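Local coordinates for protein methyl-coenzyme M reductase subunit beta (PDB 1E6Y) that forms part of methyl-coenzyme M reductase I, which uses coenzyme B to cleave methyl-coenzyme M into methane and a heterodisulfide, the final step of methanogenesis, at residues A29-Q32 with S33-D37; V42-L46 with A47-G51; M164-G168 with G169-G173; G262-I265 with E266-R270; G340-G343 with C344-K348. One frame throughout, in Å; residues are numbered along the deposited sequence.

Overall arrangement
None of the five contacts lies at the coenzyme M, coenzyme B or F430 pockets; all are local, within helices, turns or helix starts. Interactions 2 and 3 are direct neighbours, their strands 41-45 and 171-172 pairing antiparallel, with A43 N 2.7 Å from Q172 O. Interaction 1 sits on helix 29-40, which runs straight into the strand of interaction 2; the nearest atoms of the two contacts are about 6 Å apart. Interactions 4 and 5 form a second group, about 15 Å between centres, in the C-terminal family region near the gamma subunit. Interactions 2 and 3 lie on the opposite side of the chain's centre from 4 and 5: interactions 2 and 4 have centres about 49 Å apart.

Interaction 1. Residues A29-Q32 with S33-D37; sequences AAIQ and SIIMD
Q32 and S33, side by side near the N-terminal end of helix 29-40, join with I31 to bury most of the surface between successive turns. S33 N donates to A29 O at 2.9 Å, in a bent bond with an N-H...O angle of 143°. The S33 CB methylene settles on the same turn, 3.4 Å from A30 O. One step on, I34 N takes up A30 O at 3.0 Å. Q32 works through its backbone: its O accepts from M36 N at 2.8 Å, and M36 CB lies against that oxygen at 3.3 Å. The Q32 side chain extends away from the next turn, its NE2 donating to P25 O, and it packs on I118 of the second copy of this protein.

The side-chain contact belongs to I31. With chi1 at -67°, its CG2 branch stands opposite the backbone N and meets the CD1 methyl of I35 at 3.7 Å, the two chains crossing at a slant. I35 folds its CG1 over I31 O, 3.3 Å away, and its own N donates to that oxygen, so a single residue both bonds the carbonyl and shields its flank.

Farther out, I31, I34 and I35 lean on I213, Y214 and S217 of helix 204-221, while M36 touches K114 and I117. N28 OD1, just ahead of the helix, accepts from I31 N. This is the opening of an amphipathic alpha helix: an i to i+4 backbone ladder with an isoleucine ridge pressed into the core.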
loop_
_atom_site.group_PDB
_atom_site.type_symbol
_atom_site.label_atom_id
_atom_site.label_comp_id
_atom_site.label_asym_id
_atom_site.label_seq_id
_atom_site.Cartn_x
_atom_site.Cartn_y
_atom_site.Cartn_z
ATOM N N ALA E 29 8.867 -36.178 -2.117
ATOM C CA ALA E 29 8.785 -35.991 -3.562
ATOM C C ALA E 29 7.363 -35.709 -4.047
ATOM O O ALA E 29 7.163 -34.871 -4.924
ATOM C CB ALA E 29 9.355 -37.213 -4.282
ATOM N N ALA E 30 6.378 -36.386 -3.457
ATOM C CA ALA E 30 4.974 -36.190 -3.828
ATOM C C ALA E 30 4.484 -34.779 -3.502
ATOM O O ALA E 30 3.837 -34.133 -4.327
ATOM C CB ALA E 30 4.091 -37.225 -3.135
ATOM N N ILE E 31 4.811 -34.298 -2.306
ATOM C CA ILE E 31 4.460 -32.937 -1.910
ATOM C C ILE E 31 5.158 -31.902 -2.792
ATOM O O ILE E 31 4.531 -30.945 -3.247
ATOM C CB ILE E 31 4.807 -32.681 -0.425
ATOM C CG1 ILE E 31 3.904 -33.538 0.468
ATOM C CG2 ILE E 31 4.640 -31.197 -0.085
ATOM C CD1 ILE E 31 4.179 -33.396 1.943
ATOM N N GLN E 32 6.430 -32.139 -3.100
ATOM C CA GLN E 32 7.180 -31.243 -3.976
ATOM C C GLN E 32 6.595 -31.217 -5.388
ATOM O O GLN E 32 6.549 -30.166 -6.024
ATOM C CB GLN E 32 8.657 -31.650 -4.013
ATOM C CG GLN E 32 9.394 -31.348 -2.713
ATOM C CD GLN E 32 10.834 -31.829 -2.704
ATOM O OE1 GLN E 32 11.347 -32.326 -3.702
ATOM N NE2 GLN E 32 11.498 -31.668 -1.564
ATOM N N SER E 33 6.049 -32.350 -5.823
ATOM C CA SER E 33 5.380 -32.444 -7.119
ATOM C C SER E 33 4.082 -31.644 -7.119
ATOM O O SER E 33 3.788 -30.929 -8.075
ATOM C CB SER E 33 5.095 -33.910 -7.466
ATOM O OG SER E 33 4.312 -34.020 -8.645
ATOM N N ILE E 34 3.332 -31.733 -6.023
ATOM C CA ILE E 34 2.116 -30.941 -5.854
ATOM C C ILE E 34 2.423 -29.440 -5.845
ATOM O O ILE E 34 1.747 -28.663 -6.515
ATOM C CB ILE E 34 1.364 -31.339 -4.553
ATOM C CG1 ILE E 34 0.706 -32.710 -4.737
ATOM C CG2 ILE E 34 0.301 -30.304 -4.203
ATOM C CD1 ILE E 34 0.180 -33.315 -3.455
ATOM N N ILE E 35 3.487 -29.052 -5.147
ATOM C CA ILE E 35 3.913 -27.655 -5.096
ATOM C C ILE E 35 4.369 -27.161 -6.470
ATOM O O ILE E 35 3.926 -26.113 -6.936
ATOM C CB ILE E 35 5.053 -27.462 -4.069
ATOM C CG1 ILE E 35 4.513 -27.693 -2.655
ATOM C CG2 ILE E 35 5.649 -26.057 -4.178
ATOM C CD1 ILE E 35 5.601 -27.913 -1.618
ATOM N N MET E 36 5.196 -27.956 -7.143
ATOM C CA MET E 36 5.668 -27.615 -8.484
ATOM C C MET E 36 4.518 -27.457 -9.481
ATOM O O MET E 36 4.487 -26.495 -10.249
ATOM C CB MET E 36 6.648 -28.678 -8.988
ATOM C CG MET E 36 7.083 -28.488 -10.433
ATOM S SD MET E 36 7.877 -26.895 -10.762
ATOM C CE MET E 36 9.482 -27.165 -10.014
ATOM N N ASP E 37 3.574 -28.393 -9.463
ATOM C CA ASP E 37 2.426 -28.330 -10.361
ATOM C C ASP E 37 1.522 -27.145 -10.045
ATOM O O ASP E 37 0.964 -26.525 -10.948
ATOM C CB ASP E 37 1.623 -29.631 -10.294
ATOM C CG ASP E 37 2.303 -30.778 -11.026
ATOM O OD1 ASP E 37 3.365 -30.562 -11.650
ATOM O OD2 ASP E 37 1.778 -31.910 -10.963
#

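Interaction 2. Residues V42-L46 with A47-G51; sequences VAVNL and AGIQG
A chi1 of -170° swings the N45 carboxamide away from its own backbone N and against the first turn of the following helix, where OD1 accepts from G48 N. In I49, CG1 stays beside the backbone N, which carries CD1 back along the chain to the CG1 methyl of V44, 3.7 Å away. The N45 bond is 2.9 Å long with an N-H...O angle of 152°, but the donor stands above the amide plane, 76° out of it, rather than on a lone pair. G48 has no side chain in the way, and N45 CG comes within 3.8 Å of G48 CA.

This is an N-cap: N45 sits right before helix 46-55 and serves a first-turn N-H that has no helical carbonyl ahead of it. The backbone of the cap residue is used too, N45 O accepting from I49 N at 3.0 Å, and L46 O takes Q50 N at 3.0 Å as the regular ladder begins.

On the apolar side, L46 CD2 lies 4.3 Å from I49 CD1, so one isoleucine methyl serves both V44 and L46. The chain thus passes from strand to helix almost without a linker. Strand 41-45 runs between two others, V44 bonding its backbone to L108 and N45 to Q170. I49 goes on to V134 and I138 of helix 125-141, and Q50 OE1 accepts from V75 N.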
loop_
_atom_site.group_PDB
_atom_site.type_symbol
_atom_site.label_atom_id
_atom_site.label_comp_id
_atom_site.label_asym_id
_atom_site.label_seq_id
_atom_site.Cartn_x
_atom_site.Cartn_y
_atom_site.Cartn_z
ATOM N N VAL E 42 -1.625 -22.686 -14.685
ATOM C CA VAL E 42 -2.735 -21.738 -14.647
ATOM C C VAL E 42 -3.908 -22.211 -15.500
ATOM O O VAL E 42 -3.761 -23.084 -16.354
ATOM C CB VAL E 42 -2.319 -20.319 -15.137
ATOM C CG1 VAL E 42 -1.248 -19.740 -14.229
ATOM C CG2 VAL E 42 -1.842 -20.367 -16.593
ATOM N N ALA E 43 -5.083 -21.659 -15.220
ATOM C CA ALA E 43 -6.271 -21.876 -16.033
ATOM C C ALA E 43 -6.532 -20.632 -16.868
ATOM O O ALA E 43 -6.311 -19.509 -16.412
ATOM C CB ALA E 43 -7.470 -22.164 -15.139
ATOM N N VAL E 44 -6.970 -20.837 -18.105
ATOM C CA VAL E 44 -7.361 -19.730 -18.970
ATOM C C VAL E 44 -8.796 -19.936 -19.432
ATOM O O VAL E 44 -9.165 -21.025 -19.868
ATOM C CB VAL E 44 -6.435 -19.619 -20.207
ATOM C CG1 VAL E 44 -6.925 -18.518 -21.140
ATOM C CG2 VAL E 44 -5.013 -19.332 -19.765
ATOM N N ASN E 45 -9.616 -18.906 -19.266
ATOM C CA ASN E 45 -11.017 -18.971 -19.649
ATOM C C ASN E 45 -11.186 -18.492 -21.093
ATOM O O ASN E 45 -11.291 -17.291 -21.352
ATOM C CB ASN E 45 -11.853 -18.113 -18.693
ATOM C CG ASN E 45 -13.345 -18.322 -18.871
ATOM O OD1 ASN E 45 -13.792 -18.915 -19.852
ATOM N ND2 ASN E 45 -14.127 -17.817 -17.924
ATOM N N LEU E 46 -11.199 -19.439 -22.025
ATOM C CA LEU E 46 -11.313 -19.134 -23.449
ATOM C C LEU E 46 -12.667 -18.529 -23.792
ATOM O O LEU E 46 -12.756 -17.616 -24.616
ATOM C CB LEU E 46 -11.096 -20.400 -24.277
ATOM C CG LEU E 46 -9.721 -21.062 -24.192
ATOM C CD1 LEU E 46 -9.670 -22.228 -25.169
ATOM C CD2 LEU E 46 -8.632 -20.049 -24.509
ATOM N N ALA E 47 -13.721 -19.056 -23.176
ATOM C CA ALA E 47 -15.058 -18.491 -23.331
ATOM C C ALA E 47 -15.076 -17.041 -22.849
ATOM O O ALA E 47 -15.642 -16.167 -23.508
ATOM C CB ALA E 47 -16.077 -19.324 -22.557
ATOM N N GLY E 48 -14.382 -16.782 -21.742
ATOM C CA GLY E 48 -14.291 -15.435 -21.206
ATOM C C GLY E 48 -13.573 -14.472 -22.131
ATOM O O GLY E 48 -14.009 -13.336 -22.306
ATOM N N ILE E 49 -12.464 -14.921 -22.716
ATOM C CA ILE E 49 -11.727 -14.113 -23.684
ATOM C C ILE E 49 -12.613 -13.769 -24.879
ATOM O O ILE E 49 -12.714 -12.606 -25.264
ATOM C CB ILE E 49 -10.455 -14.848 -24.186
ATOM C CG1 ILE E 49 -9.452 -14.999 -23.042
ATOM C CG2 ILE E 49 -9.815 -14.076 -25.334
ATOM C CD1 ILE E 49 -8.320 -15.939 -23.342
ATOM N N GLN E 50 -13.306 -14.775 -25.412
ATOM C CA GLN E 50 -14.178 -14.588 -26.568
ATOM C C GLN E 50 -15.274 -13.563 -26.289
ATOM O O GLN E 50 -15.499 -12.653 -27.087
ATOM C CB GLN E 50 -14.806 -15.921 -26.980
ATOM C CG GLN E 50 -15.675 -15.832 -28.227
ATOM C CD GLN E 50 -16.045 -17.193 -28.780
ATOM O OE1 GLN E 50 -15.304 -18.163 -28.627
ATOM N NE2 GLN E 50 -17.193 -17.268 -29.441
ATOM N N GLY E 51 -15.916 -13.688 -25.130
ATOM C CA GLY E 51 -16.926 -12.724 -24.728
ATOM C C GLY E 51 -16.363 -11.328 -24.530
ATOM O O GLY E 51 -16.951 -10.344 -24.987
#

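Interaction 3. Residues M164-G168 with G169-G173; sequences MDLMG and GQVQG
L166 O and G169 N close the turn at 3.0 Å, with an N-H...O angle of 146° and the donor raised 48° out of the carbonyl plane. The CD2 methyl of L166 reaches across to V171 CB at 3.9 Å, the two side chains crossing at a slant.

Two waters fill in the next layer. The first donates to L166 O at 2.8 Å and accepts from V171 N at 3.2 Å, giving the carbonyl a second donor and linking the two arms of the turn. The second donates to G168 O at 2.8 Å and accepts from Q170 NE2 at 3.0 Å, tying that side chain to the corner.

Beyond them, T127 of helix 125-141 touches both L166 and V171, and L184 of the second copy of this protein packs on L166. G168 carries the positive phi, 72°, expected at the third position. L166 is itself the centre of an inverse gamma turn, closed by a weak bond from M167 N to D165 O. The whole is a type II beta turn leading into strand 171-172, which pairs with strand 41-45 as an edge strand, within this chain, of the four-stranded antiparallel sheet.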
loop_
_atom_site.group_PDB
_atom_site.type_symbol
_atom_site.label_atom_id
_atom_site.label_comp_id
_atom_site.label_asym_id
_atom_site.label_seq_id
_atom_site.Cartn_x
_atom_site.Cartn_y
_atom_site.Cartn_z
ATOM N N MET E 164 -1.938 -4.248 -10.311
ATOM C CA MET E 164 -0.829 -5.143 -9.986
ATOM C C MET E 164 -1.120 -6.580 -10.410
ATOM O O MET E 164 -0.202 -7.367 -10.657
ATOM C CB MET E 164 -0.542 -5.075 -8.488
ATOM C CG MET E 164 -0.110 -3.691 -8.031
ATOM S SD MET E 164 0.106 -3.542 -6.254
ATOM C CE MET E 164 1.350 -4.764 -5.973
ATOM N N ASP E 165 -2.404 -6.891 -10.550
ATOM C CA ASP E 165 -2.847 -8.210 -10.985
ATOM C C ASP E 165 -3.514 -8.132 -12.357
ATOM O O ASP E 165 -3.696 -7.045 -12.915
ATOM C CB ASP E 165 -3.827 -8.795 -9.956
ATOM C CG ASP E 165 -5.108 -7.977 -9.821
ATOM O OD1 ASP E 165 -5.095 -6.751 -10.074
ATOM O OD2 ASP E 165 -6.132 -8.562 -9.418
ATOM N N LEU E 166 -3.898 -9.288 -12.888
ATOM C CA LEU E 166 -4.648 -9.342 -14.138
ATOM C C LEU E 166 -6.135 -9.126 -13.872
ATOM O O LEU E 166 -6.957 -10.003 -14.134
ATOM C CB LEU E 166 -4.420 -10.688 -14.837
ATOM C CG LEU E 166 -3.154 -10.832 -15.686
ATOM C CD1 LEU E 166 -1.912 -10.729 -14.816
ATOM C CD2 LEU E 166 -3.181 -12.162 -16.414
ATOM N N MET E 167 -6.469 -7.961 -13.321
ATOM C CA MET E 167 -7.843 -7.648 -12.945
ATOM C C MET E 167 -8.728 -7.563 -14.179
ATOM O O MET E 167 -8.447 -6.797 -15.103
ATOM C CB MET E 167 -7.905 -6.324 -12.180
ATOM C CG MET E 167 -9.309 -5.934 -11.762
ATOM S SD MET E 167 -9.364 -4.458 -10.753
ATOM C CE MET E 167 -9.555 -3.205 -12.001
ATOM N N GLY E 168 -9.795 -8.357 -14.189
ATOM C CA GLY E 168 -10.673 -8.403 -15.344
ATOM C C GLY E 168 -10.038 -9.105 -16.529
ATOM O O GLY E 168 -10.400 -8.846 -17.680
ATOM N N GLY E 169 -9.032 -9.929 -16.247
ATOM C CA GLY E 169 -8.451 -10.786 -17.265
ATOM C C GLY E 169 -9.078 -12.169 -17.234
ATOM O O GLY E 169 -10.104 -12.377 -16.584
ATOM N N GLN E 170 -8.456 -13.124 -17.918
ATOM C CA GLN E 170 -9.036 -14.458 -18.044
ATOM C C GLN E 170 -8.045 -15.560 -17.682
ATOM O O GLN E 170 -8.174 -16.697 -18.141
ATOM C CB GLN E 170 -9.560 -14.675 -19.467
ATOM C CG GLN E 170 -10.620 -13.673 -19.910
ATOM C CD GLN E 170 -11.901 -13.771 -19.102
ATOM O OE1 GLN E 170 -12.230 -14.826 -18.561
ATOM N NE2 GLN E 170 -12.647 -12.671 -19.040
ATOM N N VAL E 171 -7.056 -15.218 -16.860
ATOM C CA VAL E 171 -6.056 -16.181 -16.410
ATOM C C VAL E 171 -6.057 -16.234 -14.886
ATOM O O VAL E 171 -6.010 -15.194 -14.226
ATOM C CB VAL E 171 -4.633 -15.794 -16.898
ATOM C CG1 VAL E 171 -3.631 -16.871 -16.510
ATOM C CG2 VAL E 171 -4.629 -15.586 -18.405
ATOM N N GLN E 172 -6.202 -17.437 -14.335
ATOM C CA GLN E 172 -6.153 -17.636 -12.887
ATOM C C GLN E 172 -5.312 -18.861 -12.571
ATOM O O GLN E 172 -5.355 -19.852 -13.297
ATOM C CB GLN E 172 -7.545 -17.892 -12.305
ATOM C CG GLN E 172 -8.609 -16.856 -12.586
ATOM C CD GLN E 172 -9.958 -17.283 -12.024
ATOM O OE1 GLN E 172 -10.028 -18.120 -11.119
ATOM N NE2 GLN E 172 -11.038 -16.749 -12.594
ATOM N N GLY E 173 -4.702 -18.853 -11.392
ATOM C CA GLY E 173 -4.094 -20.059 -10.867
ATOM C C GLY E 173 -4.638 -20.368 -9.486
ATOM O O GLY E 173 -5.559 -19.702 -9.009
HETATM O O HOH W 1 -7.163 -12.712 -14.879
HETATM O O HOH W 2 -11.179 -10.182 -19.969
#

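Interaction 4. Residues G262-I265 with E266-R270; sequences GTVI and ESVVR
V269 N approaches I265 O nearly along the C=O axis, at 2.9 Å, and S267 N meets T263 O at 3.1 Å. The flat groups that meet here are peptide units, and methyls as well as N-H groups crowd round their carbonyl oxygens. V269 CG2 presses on I265 O at 3.1 Å, and V268 CG2 lies 3.2 Å from V264 O, the atom its own N also bonds. Both valines reach this position because CG1 stands opposite the backbone N (chi1 -177° in V269 and 170° in V268), leaving CG2 beside the N and facing the preceding turn. The ladder is uneven at its start, where E266 N reaches G262 O only at 3.4 Å, a weak bond.

Methyls also meet one another one turn apart: I265 CG2 is 4.0 Å from V269 CG2, the two side chains crossing at a slant, and V264 CG1 is 4.2 Å from V268 CG2. These branches continue into the core, I265 and V268 on F331 of helix 323-339 and V264 on A309, A310 and V313 of helix 296-318, while Y2 of the gamma subunit packs on E266 and V269. T263 OG1 pairs with N255, and S267 OG and R270 NH2 both go to OE1 of E254, one by a hydrogen bond and the other by a salt bridge.

Valine and isoleucine methyls thus shield carbonyls that the next turn's amides already bond; R270 and S267 together would probably help keep E254 ionised.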
loop_
_atom_site.group_PDB
_atom_site.type_symbol
_atom_site.label_atom_id
_atom_site.label_comp_id
_atom_site.label_asym_id
_atom_site.label_seq_id
_atom_site.Cartn_x
_atom_site.Cartn_y
_atom_site.Cartn_z
ATOM N N GLY E 262 -18.687 -32.002 21.693
ATOM C CA GLY E 262 -18.412 -32.495 23.032
ATOM C C GLY E 262 -17.985 -33.950 23.112
ATOM O O GLY E 262 -17.070 -34.285 23.862
ATOM N N THR E 263 -18.642 -34.823 22.350
ATOM C CA THR E 263 -18.316 -36.249 22.389
ATOM C C THR E 263 -17.007 -36.561 21.663
ATOM O O THR E 263 -16.316 -37.521 22.008
ATOM C CB THR E 263 -19.446 -37.120 21.791
ATOM O OG1 THR E 263 -19.669 -36.758 20.423
ATOM C CG2 THR E 263 -20.735 -36.937 22.584
ATOM N N VAL E 264 -16.638 -35.719 20.700
ATOM C CA VAL E 264 -15.343 -35.838 20.038
ATOM C C VAL E 264 -14.220 -35.593 21.047
ATOM O O VAL E 264 -13.191 -36.266 21.018
ATOM C CB VAL E 264 -15.217 -34.834 18.858
ATOM C CG1 VAL E 264 -13.790 -34.820 18.319
ATOM C CG2 VAL E 264 -16.184 -35.214 17.752
ATOM N N ILE E 265 -14.465 -34.690 21.992
ATOM C CA ILE E 265 -13.512 -34.422 23.062
ATOM C C ILE E 265 -13.310 -35.653 23.947
ATOM O O ILE E 265 -12.179 -35.990 24.292
ATOM C CB ILE E 265 -13.968 -33.205 23.911
ATOM C CG1 ILE E 265 -13.717 -31.921 23.117
ATOM C CG2 ILE E 265 -13.209 -33.146 25.235
ATOM C CD1 ILE E 265 -14.542 -30.752 23.554
ATOM N N GLU E 266 -14.389 -36.384 24.211
ATOM C CA GLU E 266 -14.304 -37.627 24.973
ATOM C C GLU E 266 -13.423 -38.650 24.253
ATOM O O GLU E 266 -12.540 -39.254 24.861
ATOM C CB GLU E 266 -15.702 -38.208 25.192
ATOM C CG GLU E 266 -15.755 -39.345 26.201
ATOM C CD GLU E 266 -17.127 -39.997 26.287
ATOM O OE1 GLU E 266 -18.125 -39.373 25.859
ATOM O OE2 GLU E 266 -17.207 -41.147 26.770
ATOM N N SER E 267 -13.618 -38.768 22.940
ATOM C CA SER E 267 -12.800 -39.636 22.097
ATOM C C SER E 267 -11.328 -39.242 22.140
ATOM O O SER E 267 -10.453 -40.103 22.258
ATOM C CB SER E 267 -13.288 -39.579 20.649
ATOM O OG SER E 267 -14.573 -40.150 20.522
ATOM N N VAL E 268 -11.063 -37.943 22.018
ATOM C CA VAL E 268 -9.696 -37.435 21.959
ATOM C C VAL E 268 -8.965 -37.657 23.280
ATOM O O VAL E 268 -7.831 -38.138 23.290
ATOM C CB VAL E 268 -9.672 -35.924 21.591
ATOM C CG1 VAL E 268 -8.271 -35.342 21.778
ATOM C CG2 VAL E 268 -10.121 -35.737 20.149
ATOM N N VAL E 269 -9.633 -37.363 24.393
ATOM C CA VAL E 269 -9.010 -37.514 25.703
ATOM C C VAL E 269 -8.804 -38.990 26.059
ATOM O O VAL E 269 -7.718 -39.376 26.494
ATOM C CB VAL E 269 -9.840 -36.818 26.811
ATOM C CG1 VAL E 269 -9.132 -36.938 28.154
ATOM C CG2 VAL E 269 -10.042 -35.348 26.464
ATOM N N ARG E 270 -9.806 -39.819 25.771
ATOM C CA ARG E 270 -9.732 -41.253 26.047
ATOM C C ARG E 270 -8.537 -41.865 25.318
ATOM O O ARG E 270 -7.664 -42.482 25.918
ATOM C CB ARG E 270 -11.005 -41.974 25.598
ATOM C CG ARG E 270 -10.968 -43.474 25.884
ATOM C CD ARG E 270 -12.125 -44.223 25.280
ATOM N NE ARG E 270 -12.156 -44.339 23.829
ATOM C CZ ARG E 270 -13.034 -43.747 23.025
ATOM N NH1 ARG E 270 -13.978 -42.980 23.554
ATOM N NH2 ARG E 270 -12.985 -43.928 21.711
#

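Interaction 5. Residues G340-G343 with C344-K348; sequences GLPG and CDYGK
C344 follows directly on G343 and starts a tight reversal, its N held by N332 OD1 of helix 323-339. D345 comes next with positive phi, its OD1 salt-bridged to R383 and its OD2 hydrogen-bonded to S382 OG.

Y346 brings the chain back: its N donates to G343 O at 2.9 Å, a bent bond with an N-H...O angle of 135° and the donor tilted 35° from the carbonyl plane. Residues G343 to Y346 thus make a beta turn, its corners having backbone angles of the type II kind, within the buried loop joining helices 323-339 and 348-358.

The Y346 side chain, with chi1 at -44°, sets its ring edge against the proline before the turn. P342 CG lies in the ring plane, 3.9 Å from Y346 CD1, and P342 CB is 4.0 Å from the same carbon. Y346 OH is hydrogen-bonded to H232 NE2; the ring also meets F242 of the gamma subunit edge-to-face.

G347, the third residue in a row with positive phi, is the N-cap residue of helix 348-358. K348 N then bonds to D345 O at 3.1 Å.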
loop_
_atom_site.group_PDB
_atom_site.type_symbol
_atom_site.label_atom_id
_atom_site.label_comp_id
_atom_site.label_asym_id
_atom_site.label_seq_id
_atom_site.Cartn_x
_atom_site.Cartn_y
_atom_site.Cartn_z
ATOM N N GLY E 340 -7.267 -29.452 31.489
ATOM C CA GLY E 340 -6.251 -28.587 32.070
ATOM C C GLY E 340 -5.003 -28.512 31.203
ATOM O O GLY E 340 -3.955 -28.042 31.645
ATOM N N LEU E 341 -5.121 -28.980 29.964
ATOM C CA LEU E 341 -4.028 -28.933 28.997
ATOM C C LEU E 341 -4.339 -27.874 27.948
ATOM O O LEU E 341 -5.506 -27.606 27.665
ATOM C CB LEU E 341 -3.877 -30.292 28.311
ATOM C CG LEU E 341 -3.448 -31.460 29.194
ATOM C CD1 LEU E 341 -3.659 -32.763 28.448
ATOM C CD2 LEU E 341 -1.996 -31.293 29.587
ATOM N N PRO E 342 -3.299 -27.292 27.326
ATOM C CA PRO E 342 -3.516 -26.313 26.254
ATOM C C PRO E 342 -4.121 -26.934 24.999
ATOM O O PRO E 342 -3.829 -28.082 24.655
ATOM C CB PRO E 342 -2.115 -25.756 25.994
ATOM C CG PRO E 342 -1.208 -26.866 26.396
ATOM C CD PRO E 342 -1.865 -27.472 27.607
ATOM N N GLY E 343 -5.009 -26.183 24.356
ATOM C CA GLY E 343 -5.604 -26.629 23.110
ATOM C C GLY E 343 -4.599 -26.617 21.976
ATOM O O GLY E 343 -3.424 -26.286 22.173
ATOM N N CYS E 344 -5.064 -26.958 20.777
ATOM C CA CYS E 344 -4.187 -27.066 19.621
ATOM C C CYS E 344 -3.477 -25.749 19.321
ATOM O O CYS E 344 -4.085 -24.678 19.367
ATOM C CB CYS E 344 -4.972 -27.516 18.391
ATOM S SG CYS E 344 -3.921 -27.819 16.958
ATOM N N ASP E 345 -2.171 -25.841 19.093
ATOM C CA ASP E 345 -1.319 -24.683 18.833
ATOM C C ASP E 345 -1.287 -23.741 20.040
ATOM O O ASP E 345 -1.031 -22.543 19.902
ATOM C CB ASP E 345 -1.802 -23.940 17.579
ATOM C CG ASP E 345 -0.658 -23.403 16.729
ATOM O OD1 ASP E 345 0.521 -23.578 17.091
ATOM O OD2 ASP E 345 -0.946 -22.792 15.686
ATOM N N TYR E 346 -1.555 -24.303 21.219
ATOM C CA TYR E 346 -1.420 -23.608 22.498
ATOM C C TYR E 346 -2.241 -22.323 22.559
ATOM O O TYR E 346 -1.798 -21.304 23.094
ATOM C CB TYR E 346 0.063 -23.340 22.791
ATOM C CG TYR E 346 0.932 -24.541 22.493
ATOM C CD1 TYR E 346 0.683 -25.766 23.112
ATOM C CD2 TYR E 346 1.871 -24.505 21.462
ATOM C CE1 TYR E 346 1.327 -26.923 22.701
ATOM C CE2 TYR E 346 2.528 -25.659 21.046
ATOM C CZ TYR E 346 2.244 -26.866 21.666
ATOM O OH TYR E 346 2.841 -28.025 21.225
ATOM N N GLY E 347 -3.473 -22.415 22.065
ATOM C CA GLY E 347 -4.378 -21.284 22.084
ATOM C C GLY E 347 -4.625 -20.679 20.716
ATOM O O GLY E 347 -5.636 -20.009 20.518
ATOM N N LYS E 348 -3.733 -20.932 19.761
ATOM C CA LYS E 348 -3.781 -20.227 18.482
ATOM C C LYS E 348 -4.858 -20.724 17.524
ATOM O O LYS E 348 -5.334 -19.959 16.683
ATOM C CB LYS E 348 -2.413 -20.258 17.792
ATOM C CG LYS E 348 -1.329 -19.514 18.563
ATOM C CD LYS E 348 -0.450 -18.677 17.651
ATOM C CE LYS E 348 0.639 -19.513 17.006
ATOM N NZ LYS E 348 1.827 -19.668 17.889
#